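PDB 2EBF: dermonecrotic toxin from Pasteurella multocida, which acts as a mitogenic, dermonecrotic toxin that induces bone resorption and is associated with severe atrophic rhinitis in pigs, represented here by its C-terminal region. Local coordinates for residues V212-Q217 with S233-L238; M160-G165 with Q559-P564; K380-F385 with G441-L446; V619-G624 with S683-V688. All blocks are in the same frame, centred on the assembly; numbering follows the deposited sequence.

Interaction 1: V212-Q217 with S233-L238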
loop_
_atom_site.group_PDB
_atom_site.type_symbol
_atom_site.label_atom_id
_atom_site.label_comp_id
_atom_site.label_asym_id
_atom_site.label_seq_id
_atom_site.Cartn_x
_atom_site.Cartn_y
_atom_site.Cartn_z
ATOM N N VAL A 212 -28.885 2.495 24.432
ATOM C CA VAL A 212 -28.799 3.378 23.261
ATOM C C VAL A 212 -29.823 2.986 22.182
ATOM O O VAL A 212 -30.255 3.822 21.383
ATOM C CB VAL A 212 -27.360 3.388 22.665
ATOM C CG1 VAL A 212 -27.257 4.362 21.507
ATOM C CG2 VAL A 212 -26.343 3.775 23.726
ATOM N N PHE A 213 -30.213 1.715 22.175
ATOM C CA PHE A 213 -31.221 1.225 21.237
ATOM C C PHE A 213 -32.614 1.781 21.514
ATOM O O PHE A 213 -33.453 1.839 20.615
ATOM C CB PHE A 213 -31.257 -0.299 21.239
ATOM C CG PHE A 213 -30.135 -0.924 20.476
ATOM C CD1 PHE A 213 -30.099 -0.853 19.087
ATOM C CD2 PHE A 213 -29.113 -1.590 21.142
ATOM C CE1 PHE A 213 -29.057 -1.431 18.370
ATOM C CE2 PHE A 213 -28.069 -2.176 20.433
ATOM C CZ PHE A 213 -28.041 -2.095 19.045
ATOM N N ASP A 214 -32.848 2.190 22.759
ATOM C CA ASP A 214 -34.137 2.745 23.169
ATOM C C ASP A 214 -34.205 4.241 22.887
ATOM O O ASP A 214 -35.275 4.846 22.955
ATOM C CB ASP A 214 -34.386 2.469 24.650
ATOM C CG ASP A 214 -34.329 0.991 24.983
ATOM O OD1 ASP A 214 -34.582 0.158 24.085
ATOM O OD2 ASP A 214 -34.028 0.659 26.145
ATOM N N LYS A 215 -33.055 4.826 22.564
ATOM C CA LYS A 215 -32.967 6.248 22.266
ATOM C C LYS A 215 -33.377 6.572 20.832
ATOM O O LYS A 215 -33.655 7.729 20.510
ATOM C CB LYS A 215 -31.552 6.770 22.536
ATOM C CG LYS A 215 -31.327 7.335 23.939
ATOM C CD LYS A 215 -31.056 6.248 24.977
ATOM C CE LYS A 215 -30.299 6.810 26.181
ATOM N NZ LYS A 215 -30.244 5.833 27.310
ATOM N N ILE A 216 -33.412 5.553 19.975
ATOM C CA ILE A 216 -33.733 5.752 18.558
ATOM C C ILE A 216 -35.238 5.908 18.315
ATOM O O ILE A 216 -36.056 5.451 19.115
ATOM C CB ILE A 216 -33.135 4.639 17.644
ATOM C CG1 ILE A 216 -33.726 3.270 17.981
ATOM C CG2 ILE A 216 -31.604 4.632 17.741
ATOM C CD1 ILE A 216 -33.533 2.230 16.902
ATOM N N GLN A 217 -35.578 6.554 17.202
ATOM C CA GLN A 217 -36.958 6.923 16.874
ATOM C C GLN A 217 -37.901 5.732 16.661
ATOM O O GLN A 217 -39.032 5.739 17.159
ATOM C CB GLN A 217 -36.969 7.837 15.645
ATOM C CG GLN A 217 -38.286 8.567 15.409
ATOM C CD GLN A 217 -38.143 9.743 14.455
ATOM O OE1 GLN A 217 -37.107 10.413 14.420
ATOM N NE2 GLN A 217 -39.193 10.004 13.681
ATOM N N SER A 233 -39.547 -2.411 24.673
ATOM C CA SER A 233 -38.468 -1.544 24.175
ATOM C C SER A 233 -37.603 -2.247 23.124
ATOM O O SER A 233 -37.673 -3.471 22.972
ATOM C CB SER A 233 -37.599 -1.019 25.326
ATOM O OG SER A 233 -36.889 -2.067 25.963
ATOM N N ASN A 234 -36.797 -1.467 22.401
ATOM C CA ASN A 234 -35.869 -2.017 21.409
ATOM C C ASN A 234 -34.824 -2.906 22.073
ATOM O O ASN A 234 -34.584 -4.026 21.627
ATOM C CB ASN A 234 -35.197 -0.905 20.598
ATOM C CG ASN A 234 -36.155 -0.207 19.649
ATOM O OD1 ASN A 234 -37.162 -0.775 19.223
ATOM N ND2 ASN A 234 -35.841 1.031 19.305
ATOM N N SER A 235 -34.237 -2.410 23.161
ATOM C CA SER A 235 -33.247 -3.159 23.935
ATOM C C SER A 235 -33.796 -4.457 24.535
ATOM O O SER A 235 -33.030 -5.372 24.847
ATOM C CB SER A 235 -32.653 -2.278 25.036
ATOM O OG SER A 235 -33.642 -1.872 25.965
ATOM N N ALA A 236 -35.118 -4.530 24.690
ATOM C CA ALA A 236 -35.786 -5.735 25.188
ATOM C C ALA A 236 -35.952 -6.809 24.103
ATOM O O ALA A 236 -35.929 -8.006 24.406
ATOM C CB ALA A 236 -37.130 -5.383 25.803
ATOM N N LEU A 237 -36.124 -6.371 22.854
ATOM C CA LEU A 237 -36.191 -7.272 21.694
ATOM C C LEU A 237 -34.880 -8.012 21.469
ATOM O O LEU A 237 -34.867 -9.171 21.044
ATOM C CB LEU A 237 -36.485 -6.484 20.415
ATOM C CG LEU A 237 -37.833 -5.841 20.111
ATOM C CD1 LEU A 237 -37.742 -5.213 18.745
ATOM C CD2 LEU A 237 -38.976 -6.858 20.152
ATOM N N LEU A 238 -33.787 -7.311 21.761
ATOM C CA LEU A 238 -32.435 -7.705 21.383
ATOM C C LEU A 238 -32.000 -9.135 21.764
ATOM O O LEU A 238 -31.483 -9.851 20.905
ATOM C CB LEU A 238 -31.435 -6.663 21.908
ATOM C CG LEU A 238 -30.153 -6.379 21.124
ATOM C CD1 LEU A 238 -30.447 -5.823 19.732
ATOM C CD2 LEU A 238 -29.287 -5.412 21.912
#
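Phe213 and Asp214 sit in a helix-like turn that lacks regular helical bonding and meets the first turn of helix 234-248, where the CA atoms of Asp214 and Asn234 come within 5.4 Å. The acid of Asp214 grips Ser235 with both oxygens. OD1 accepts the backbone N-H of Ser235 at 2.8 Å in a nearly straight bond, while Ser235 OG donates to OD2 at 2.6 Å, and each oxygen uses its syn lone pair. Two bonds to one serine fix the rotation of the carboxylate. A chi1 of 63° keeps Ser235 OG near the serine's own backbone N, so hydroxyl and N-H can meet one carboxylate. Ser233, at the N-cap position, donates through its hydroxyl to Ser235 OG and so helps to orient it.

Asn234 reaches the other way: its ND2 donates to Phe213 O at 2.8 Å, with the carbonyl oxygen in the plane of the amide. The same nitrogen also bonds Thr218 O, so that the amide pins the loop at two carbonyls, and Ile216 CG1 packs 3.4 Å from Asn234 ND2. On the apolar flank, Phe213 crosses Leu238 at about a right angle, with Phe213 CE2 3.8 Å from Leu238 CD2 and Leu238 CD1 over one ring face. Val299 and Met295 of helix 288-300 line this side. An aspartate from the preceding loop set against the amino end of a helix, where N-H groups lack partners within the helix, is a common form of helix-start stabilisation, here within the C2 domain.

Interaction 2: M160-G165 with Q559-P564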
loop_
_atom_site.group_PDB
_atom_site.type_symbol
_atom_site.label_atom_id
_atom_site.label_comp_id
_atom_site.label_asym_id
_atom_site.label_seq_id
_atom_site.Cartn_x
_atom_site.Cartn_y
_atom_site.Cartn_z
ATOM N N MET A 160 9.402 9.542 4.606
ATOM C CA MET A 160 10.845 9.516 4.852
ATOM C C MET A 160 11.545 8.609 3.854
ATOM O O MET A 160 12.608 8.957 3.340
ATOM C CB MET A 160 11.161 9.091 6.289
ATOM C CG MET A 160 10.819 10.165 7.332
ATOM S SD MET A 160 11.359 9.775 9.003
ATOM C CE MET A 160 10.443 8.271 9.343
ATOM N N ASN A 161 10.943 7.457 3.568
ATOM C CA ASN A 161 11.475 6.567 2.531
ATOM C C ASN A 161 11.460 7.220 1.148
ATOM O O ASN A 161 12.401 7.056 0.366
ATOM C CB ASN A 161 10.717 5.247 2.525
ATOM C CG ASN A 161 11.149 4.342 3.651
ATOM O OD1 ASN A 161 12.241 4.503 4.185
ATOM N ND2 ASN A 161 10.309 3.383 4.012
ATOM N N GLU A 162 10.402 7.961 0.849
ATOM C CA GLU A 162 10.303 8.691 -0.420
ATOM C C GLU A 162 11.382 9.782 -0.543
ATOM O O GLU A 162 12.028 9.934 -1.600
ATOM C CB GLU A 162 8.912 9.304 -0.573
ATOM C CG GLU A 162 8.579 9.814 -1.989
ATOM C CD GLU A 162 7.108 10.133 -2.193
ATOM O OE1 GLU A 162 6.260 9.391 -1.657
ATOM O OE2 GLU A 162 6.789 11.112 -2.932
ATOM N N MET A 163 11.579 10.537 0.538
ATOM C CA MET A 163 12.558 11.628 0.561
ATOM C C MET A 163 13.978 11.101 0.414
ATOM O O MET A 163 14.843 11.779 -0.140
ATOM C CB MET A 163 12.434 12.412 1.866
ATOM C CG MET A 163 11.203 13.324 1.917
ATOM S SD MET A 163 11.184 14.269 3.458
ATOM C CE MET A 163 10.748 13.035 4.643
ATOM N N ALA A 164 14.195 9.886 0.912
ATOM C CA ALA A 164 15.491 9.215 0.870
ATOM C C ALA A 164 15.739 8.456 -0.435
ATOM O O ALA A 164 16.859 8.001 -0.680
ATOM C CB ALA A 164 15.616 8.260 2.059
ATOM N N GLY A 165 14.699 8.329 -1.265
ATOM C CA GLY A 165 14.784 7.641 -2.549
ATOM C C GLY A 165 14.668 6.131 -2.413
ATOM O O GLY A 165 15.121 5.390 -3.282
ATOM N N GLN A 559 5.299 20.051 -1.274
ATOM C CA GLN A 559 6.652 20.045 -1.811
ATOM C C GLN A 559 6.941 18.645 -2.298
ATOM O O GLN A 559 6.652 17.670 -1.592
ATOM C CB GLN A 559 7.689 20.405 -0.735
ATOM C CG GLN A 559 7.550 21.805 -0.140
ATOM C CD GLN A 559 7.499 22.892 -1.210
ATOM O OE1 GLN A 559 8.386 22.981 -2.051
ATOM N NE2 GLN A 559 6.486 23.720 -1.162
ATOM N N VAL A 560 7.548 18.547 -3.479
ATOM C CA VAL A 560 7.984 17.257 -3.998
ATOM C C VAL A 560 8.935 16.615 -2.990
ATOM O O VAL A 560 9.830 17.283 -2.465
ATOM C CB VAL A 560 8.664 17.387 -5.379
ATOM C CG1 VAL A 560 9.198 16.045 -5.819
ATOM C CG2 VAL A 560 7.672 17.895 -6.413
ATOM N N LEU A 561 8.724 15.329 -2.713
ATOM C CA LEU A 561 9.529 14.600 -1.746
ATOM C C LEU A 561 10.710 13.836 -2.370
ATOM O O LEU A 561 11.789 13.792 -1.793
ATOM C CB LEU A 561 8.662 13.617 -0.955
ATOM C CG LEU A 561 7.478 14.147 -0.141
ATOM C CD1 LEU A 561 6.808 12.968 0.536
ATOM C CD2 LEU A 561 7.932 15.200 0.879
ATOM N N THR A 562 10.491 13.219 -3.532
ATOM C CA THR A 562 11.550 12.472 -4.228
ATOM C C THR A 562 12.804 13.335 -4.473
ATOM O O THR A 562 12.684 14.509 -4.851
ATOM C CB THR A 562 11.059 11.888 -5.577
ATOM O OG1 THR A 562 10.478 12.925 -6.375
ATOM C CG2 THR A 562 10.030 10.799 -5.348
ATOM N N PRO A 563 14.005 12.755 -4.260
ATOM C CA PRO A 563 15.276 13.458 -4.466
ATOM C C PRO A 563 15.481 13.860 -5.929
ATOM O O PRO A 563 14.793 13.335 -6.807
ATOM C CB PRO A 563 16.333 12.428 -4.038
ATOM C CG PRO A 563 15.614 11.418 -3.256
ATOM C CD PRO A 563 14.221 11.374 -3.792
ATOM N N PRO A 564 16.433 14.774 -6.194
ATOM C CA PRO A 564 16.551 15.386 -7.519
ATOM C C PRO A 564 17.157 14.517 -8.647
ATOM O O PRO A 564 16.593 14.456 -9.738
ATOM C CB PRO A 564 17.457 16.593 -7.250
ATOM C CG PRO A 564 18.346 16.138 -6.142
ATOM C CD PRO A 564 17.471 15.276 -5.265
HETATM O O HOH W 1 7.384 13.303 -4.362
HETATM O O HOH W 2 14.211 14.238 -0.835
#
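Glu162, in the last turn of helix 151-164, lays its side chain at about a right angle across Leu561 of the loop. With CG anti to the backbone N (chi1 -167°) and the chain extended beyond it, the methylenes pass beside the loop: Glu162 CG is 3.8 Å from Thr562 CG2. The carboxylate serves two places. OE2 accepts a hydrogen bond from a water at 2.7 Å, and that water receives the N-H of Leu561, while OE1 is bonded by Thr171 OG1 and Ser170 N. The buried acid is thus held from both ends.

Met163 comes next, and its backbone makes the closest CA approach to the loop. Its CA-H points almost straight at Leu561 O, with the Met163 CA to Leu561 O distance 3.3 Å. The Met163 side chain slants across Leu561 and touches through CG, 3.8 Å from Leu561 CB; it also touches Phe44. Met163 O lies near the end of the helix; a second water donates to it at 2.6 Å and also donates to Leu561 O. Pro563 CG presses to 3.2 Å from Met163 O.

Gly165 ends the helix in a Schellman motif, its positive phi of 82° being easy for a residue without a side chain. The bare backbone lets the ring of Pro563 lie close, with Pro563 CG 3.8 Å from Gly165 N. Proline suits this place, as its ring offers a compact carbon surface and its nitrogen brings no N-H needing a partner. The helix end and the loop therefore join without a direct hydrogen bond, through carbon packing, one CA-H...O contact and two bridging waters.

Interaction 3: K380-F385 with G441-L446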
loop_
_atom_site.group_PDB
_atom_site.type_symbol
_atom_site.label_atom_id
_atom_site.label_comp_id
_atom_site.label_asym_id
_atom_site.label_seq_id
_atom_site.Cartn_x
_atom_site.Cartn_y
_atom_site.Cartn_z
ATOM N N LYS A 380 -28.089 -11.366 -17.843
ATOM C CA LYS A 380 -28.058 -11.676 -19.279
ATOM C C LYS A 380 -26.770 -12.385 -19.697
ATOM O O LYS A 380 -26.803 -13.324 -20.505
ATOM C CB LYS A 380 -28.229 -10.417 -20.138
ATOM C CG LYS A 380 -29.615 -9.797 -20.081
ATOM C CD LYS A 380 -30.098 -9.345 -21.458
ATOM C CE LYS A 380 -30.915 -10.426 -22.175
ATOM N NZ LYS A 380 -30.105 -11.313 -23.074
ATOM N N SER A 381 -25.641 -11.916 -19.161
ATOM C CA SER A 381 -24.338 -12.543 -19.408
ATOM C C SER A 381 -24.269 -13.937 -18.797
ATOM O O SER A 381 -23.822 -14.882 -19.455
ATOM C CB SER A 381 -23.193 -11.674 -18.869
ATOM O OG SER A 381 -23.013 -10.508 -19.665
ATOM N N ILE A 382 -24.715 -14.065 -17.547
ATOM C CA ILE A 382 -24.708 -15.355 -16.866
ATOM C C ILE A 382 -25.583 -16.374 -17.612
ATOM O O ILE A 382 -25.175 -17.519 -17.815
ATOM C CB ILE A 382 -25.132 -15.238 -15.373
ATOM C CG1 ILE A 382 -24.101 -14.404 -14.584
ATOM C CG2 ILE A 382 -25.292 -16.632 -14.762
ATOM C CD1 ILE A 382 -24.572 -13.935 -13.194
ATOM N N ASP A 383 -26.776 -15.950 -18.029
ATOM C CA ASP A 383 -27.676 -16.825 -18.794
ATOM C C ASP A 383 -27.075 -17.280 -20.124
ATOM O O ASP A 383 -27.199 -18.450 -20.492
ATOM C CB ASP A 383 -29.035 -16.158 -19.012
ATOM C CG ASP A 383 -29.868 -16.090 -17.740
ATOM O OD1 ASP A 383 -29.757 -16.996 -16.885
ATOM O OD2 ASP A 383 -30.651 -15.134 -17.596
ATOM N N PHE A 384 -26.423 -16.361 -20.839
ATOM C CA PHE A 384 -25.707 -16.706 -22.074
ATOM C C PHE A 384 -24.628 -17.763 -21.826
ATOM O O PHE A 384 -24.506 -18.736 -22.571
ATOM C CB PHE A 384 -25.063 -15.460 -22.702
ATOM C CG PHE A 384 -24.249 -15.763 -23.925
ATOM C CD1 PHE A 384 -22.892 -16.050 -23.822
ATOM C CD2 PHE A 384 -24.846 -15.786 -25.182
ATOM C CE1 PHE A 384 -22.148 -16.351 -24.946
ATOM C CE2 PHE A 384 -24.104 -16.083 -26.314
ATOM C CZ PHE A 384 -22.757 -16.374 -26.197
ATOM N N PHE A 385 -23.831 -17.549 -20.782
ATOM C CA PHE A 385 -22.787 -18.494 -20.406
ATOM C C PHE A 385 -23.402 -19.874 -20.128
ATOM O O PHE A 385 -22.979 -20.890 -20.696
ATOM C CB PHE A 385 -22.014 -17.971 -19.183
ATOM C CG PHE A 385 -21.038 -18.955 -18.633
ATOM C CD1 PHE A 385 -21.276 -19.583 -17.413
ATOM C CD2 PHE A 385 -19.896 -19.293 -19.355
ATOM C CE1 PHE A 385 -20.385 -20.516 -16.916
ATOM C CE2 PHE A 385 -18.997 -20.236 -18.858
ATOM C CZ PHE A 385 -19.239 -20.839 -17.638
ATOM N N GLY A 441 -32.853 -17.134 -9.857
ATOM C CA GLY A 441 -31.629 -16.332 -9.771
ATOM C C GLY A 441 -30.378 -16.799 -10.495
ATOM O O GLY A 441 -29.891 -17.907 -10.263
ATOM N N ALA A 442 -29.841 -15.919 -11.339
ATOM C CA ALA A 442 -28.666 -16.200 -12.182
ATOM C C ALA A 442 -27.395 -16.557 -11.410
ATOM O O ALA A 442 -26.681 -17.499 -11.784
ATOM C CB ALA A 442 -28.400 -15.027 -13.119
ATOM N N PHE A 443 -27.100 -15.801 -10.350
ATOM C CA PHE A 443 -25.907 -16.067 -9.539
ATOM C C PHE A 443 -26.013 -17.433 -8.864
ATOM O O PHE A 443 -25.058 -18.212 -8.857
ATOM C CB PHE A 443 -25.666 -14.950 -8.513
ATOM C CG PHE A 443 -25.140 -13.657 -9.120
ATOM C CD1 PHE A 443 -26.003 -12.597 -9.393
ATOM C CD2 PHE A 443 -23.785 -13.509 -9.422
ATOM C CE1 PHE A 443 -25.519 -11.397 -9.950
ATOM C CE2 PHE A 443 -23.292 -12.323 -9.972
ATOM C CZ PHE A 443 -24.158 -11.263 -10.234
ATOM N N ARG A 444 -27.192 -17.724 -8.317
ATOM C CA ARG A 444 -27.488 -19.036 -7.746
ATOM C C ARG A 444 -27.345 -20.139 -8.793
ATOM O O ARG A 444 -26.708 -21.165 -8.547
ATOM C CB ARG A 444 -28.902 -19.036 -7.157
ATOM C CG ARG A 444 -29.272 -20.294 -6.411
ATOM C CD ARG A 444 -30.610 -20.144 -5.682
ATOM N NE ARG A 444 -30.565 -19.107 -4.645
ATOM C CZ ARG A 444 -30.073 -19.272 -3.417
ATOM N NH1 ARG A 444 -29.571 -20.441 -3.033
ATOM N NH2 ARG A 444 -30.082 -18.257 -2.563
ATOM N N LYS A 445 -27.939 -19.914 -9.961
ATOM C CA LYS A 445 -27.860 -20.859 -11.077
ATOM C C LYS A 445 -26.432 -21.119 -11.543
ATOM O O LYS A 445 -26.076 -22.260 -11.880
ATOM C CB LYS A 445 -28.710 -20.369 -12.248
ATOM C CG LYS A 445 -30.151 -20.868 -12.206
ATOM C CD LYS A 445 -31.075 -20.028 -13.083
ATOM C CE LYS A 445 -31.068 -20.482 -14.534
ATOM N NZ LYS A 445 -32.333 -20.073 -15.231
ATOM N N LEU A 446 -25.624 -20.059 -11.564
ATOM C CA LEU A 446 -24.210 -20.155 -11.937
ATOM C C LEU A 446 -23.471 -21.064 -10.962
ATOM O O LEU A 446 -22.738 -21.958 -11.375
ATOM C CB LEU A 446 -23.570 -18.767 -11.918
ATOM C CG LEU A 446 -22.497 -18.333 -12.918
ATOM C CD1 LEU A 446 -21.526 -17.418 -12.212
ATOM C CD2 LEU A 446 -21.763 -19.470 -13.636
#
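Ile382 is the central contact residue of this helix pair, its branches reaching three residues of helix 442-452. Its CG1 arm, extended by a chi2 of 166°, carries CD1 over the centre of the Phe443 ring, a CH-pi contact with CD1 3.8 Å from the ring centroid and 10° off its normal. The other branch, CG2, lies 3.8 Å from Leu446 CG and 3.4 Å from Ala442 O. Ala442 suits the point of nearest backbone approach: its single methyl, 3.9 Å from Ile382 CG2, is consistent with the axes of the short helix segments approaching to 9.5 Å, at an angle of 30°.

Leu446, one turn further on, turns its CD2 branch to the Phe385 ring, 3.7 Å from Phe385 CE1. Both helices rest on the parallel part of the six-stranded mixed sheet, as Ile382, Phe385 and Leu446 all touch Phe501 of strand 498-502 or its neighbours. On the outer side Asp383 and Lys445 face each other, but Asp383 OD1 and Lys445 NZ remain 4.3 Å apart, beyond a salt bridge. Apolar groups thus do nearly all the joining of two adjacent helices in an alpha/beta layer, with perhaps a modest electrostatic attraction at its rim.

Interaction 4: V619-G624 with S683-V688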
loop_
_atom_site.group_PDB
_atom_site.type_symbol
_atom_site.label_atom_id
_atom_site.label_comp_id
_atom_site.label_asym_id
_atom_site.label_seq_id
_atom_site.Cartn_x
_atom_site.Cartn_y
_atom_site.Cartn_z
ATOM N N VAL A 619 46.934 10.000 -16.223
ATOM C CA VAL A 619 46.817 9.613 -14.823
ATOM C C VAL A 619 47.198 10.761 -13.880
ATOM O O VAL A 619 48.253 11.368 -14.022
ATOM C CB VAL A 619 47.649 8.351 -14.531
ATOM C CG1 VAL A 619 47.794 8.127 -13.040
ATOM C CG2 VAL A 619 47.005 7.148 -15.204
ATOM N N CYS A 620 46.310 11.049 -12.934
ATOM C CA CYS A 620 46.508 12.111 -11.959
ATOM C C CYS A 620 46.304 11.538 -10.557
ATOM O O CYS A 620 45.408 10.727 -10.346
ATOM C CB CYS A 620 45.501 13.226 -12.241
ATOM S SG CYS A 620 45.643 14.665 -11.191
ATOM N N MET A 621 47.130 11.943 -9.594
ATOM C CA MET A 621 46.963 11.422 -8.232
ATOM C C MET A 621 47.159 12.433 -7.100
ATOM O O MET A 621 47.147 12.061 -5.922
ATOM C CB MET A 621 47.792 10.150 -8.009
ATOM C CG MET A 621 49.282 10.272 -8.214
ATOM S SD MET A 621 49.939 8.708 -8.855
ATOM C CE MET A 621 50.203 9.139 -10.571
ATOM N N GLU A 622 47.329 13.702 -7.458
ATOM C CA GLU A 622 47.374 14.764 -6.464
ATOM C C GLU A 622 45.990 15.366 -6.280
ATOM O O GLU A 622 45.438 15.987 -7.198
ATOM C CB GLU A 622 48.390 15.843 -6.835
ATOM C CG GLU A 622 48.412 17.004 -5.839
ATOM C CD GLU A 622 49.761 17.683 -5.735
ATOM O OE1 GLU A 622 49.977 18.409 -4.735
ATOM O OE2 GLU A 622 50.607 17.492 -6.640
ATOM N N ALA A 623 45.450 15.163 -5.078
ATOM C CA ALA A 623 44.131 15.651 -4.684
ATOM C C ALA A 623 43.916 17.113 -5.057
ATOM O O ALA A 623 44.731 17.972 -4.732
ATOM C CB ALA A 623 43.929 15.444 -3.186
ATOM N N GLY A 624 42.829 17.384 -5.764
ATOM C CA GLY A 624 42.481 18.751 -6.122
ATOM C C GLY A 624 43.028 19.275 -7.434
ATOM O O GLY A 624 42.612 20.344 -7.883
ATOM N N SER A 683 42.023 9.140 -12.168
ATOM C CA SER A 683 42.421 10.009 -11.062
ATOM C C SER A 683 41.998 9.522 -9.679
ATOM O O SER A 683 42.008 10.291 -8.726
ATOM C CB SER A 683 41.936 11.438 -11.319
ATOM O OG SER A 683 40.531 11.502 -11.235
ATOM N N HIS A 684 41.660 8.240 -9.561
ATOM C CA HIS A 684 41.184 7.680 -8.292
ATOM C C HIS A 684 42.277 7.547 -7.216
ATOM O O HIS A 684 41.969 7.390 -6.028
ATOM C CB HIS A 684 40.513 6.324 -8.530
ATOM C CG HIS A 684 41.470 5.174 -8.543
ATOM N ND1 HIS A 684 42.405 4.995 -9.539
ATOM C CD2 HIS A 684 41.638 4.148 -7.679
ATOM C CE1 HIS A 684 43.108 3.901 -9.288
ATOM N NE2 HIS A 684 42.661 3.371 -8.165
ATOM N N LEU A 685 43.544 7.600 -7.626
ATOM C CA LEU A 685 44.656 7.489 -6.665
ATOM C C LEU A 685 44.845 8.759 -5.833
ATOM O O LEU A 685 45.681 8.792 -4.925
ATOM C CB LEU A 685 45.968 7.064 -7.348
ATOM C CG LEU A 685 46.066 5.619 -7.862
ATOM C CD1 LEU A 685 47.491 5.324 -8.304
ATOM C CD2 LEU A 685 45.601 4.584 -6.825
ATOM N N GLN A 686 44.064 9.799 -6.126
ATOM C CA GLN A 686 44.037 10.962 -5.241
ATOM C C GLN A 686 43.410 10.599 -3.885
ATOM O O GLN A 686 43.560 11.329 -2.903
ATOM C CB GLN A 686 43.415 12.206 -5.917
ATOM C CG GLN A 686 41.927 12.212 -6.127
ATOM C CD GLN A 686 41.468 13.295 -7.122
ATOM O OE1 GLN A 686 40.955 12.982 -8.205
ATOM N NE2 GLN A 686 41.655 14.565 -6.760
ATOM N N PHE A 687 42.739 9.446 -3.844
ATOM C CA PHE A 687 42.061 8.952 -2.650
ATOM C C PHE A 687 42.795 7.749 -2.100
ATOM O O PHE A 687 43.460 7.025 -2.842
ATOM C CB PHE A 687 40.603 8.579 -2.959
ATOM C CG PHE A 687 39.860 9.653 -3.690
ATOM C CD1 PHE A 687 39.659 10.898 -3.097
ATOM C CD2 PHE A 687 39.375 9.431 -4.972
ATOM C CE1 PHE A 687 38.995 11.919 -3.782
ATOM C CE2 PHE A 687 38.707 10.441 -5.659
ATOM C CZ PHE A 687 38.505 11.677 -5.065
ATOM N N VAL A 688 42.640 7.533 -0.798
ATOM C CA VAL A 688 43.338 6.461 -0.090
ATOM C C VAL A 688 43.114 5.099 -0.768
ATOM O O VAL A 688 41.995 4.787 -1.207
ATOM C CB VAL A 688 42.969 6.472 1.422
ATOM C CG1 VAL A 688 41.541 5.992 1.661
ATOM C CG2 VAL A 688 43.946 5.659 2.208
HETATM O O HOH W 3 44.817 7.590 -10.446
HETATM O O HOH W 4 47.440 10.467 -3.718
#
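Ser683 meets Cys620 where strand 676-681 has just ended, its CA-H directed at Cys620 O with 3.2 Å between Ser683 CA and that oxygen. Small side chains permit this closeness, Ser683 CB lying 4.1 Å from Cys620 CB. Backbone hydrogen bonds between Cys620 and Ala682 tie the same strip of chain. Cys620 SG points elsewhere, into the disulfide with Cys626.

Leu685, in a short 3-10 turn, packs through its root: Leu685 CB rests 3.6 Å from Met621 CB, while the sulfur end of Met621, bent at chi2 and chi3, leads away. Its backbone is bridged by solvent. Leu685 N donates to a water at 3.1 Å that lies beside Cys620 O, and a second water donates both to Leu685 O and to Met621 O, each at 2.7 Å.

Gln686 follows, the residue with the largest share of the contact. Its CA-H approaches Met621 O, 3.4 Å from Gln686 CA. With CG set between the backbone N and carbonyl carbon (chi1 73°) and the chain extended beyond, it runs along the loop, Gln686 CB lying 3.7 Å from Ala623 CA, and brings its amide next to the N of Gly624. A long, flexible polar residue suits a place beside so much polar backbone. Gly624 has the bare backbone its positive phi calls for and touches the bound phosphonate.

Weak CA-H...O contacts, water bridges and apolar packing of Met621 on Leu685, rather than clear direct hydrogen bonds, thus join these segments, which suggests that the disulfide and the Cys620-Ala682 backbone bonds probably help to fix the phosphonate-binding loop of the C3 domain.

Overall arrangement
From the N terminus, the first segment met is 160-165 of interaction 2, which pairs with 559-564, nearly 400 residues later, and so closes a very long loop. Interactions 1 and 3 are both nested inside that loop, one after the other: 212-217 with 233-238 closes a short helix-free and strand-free excursion, and 380-385 with 441-446 joins two helices beside the mixed sheet. Both belong to the C2 domain, their centres about 41 Å apart. Interaction 4 opens only after interaction 2 has closed and lies in the C3 domain, about 84 Å from interaction 1 between centres. None of the loops cross. Interaction 2 fastens the early helical region to the loop that leads to strand 567-568.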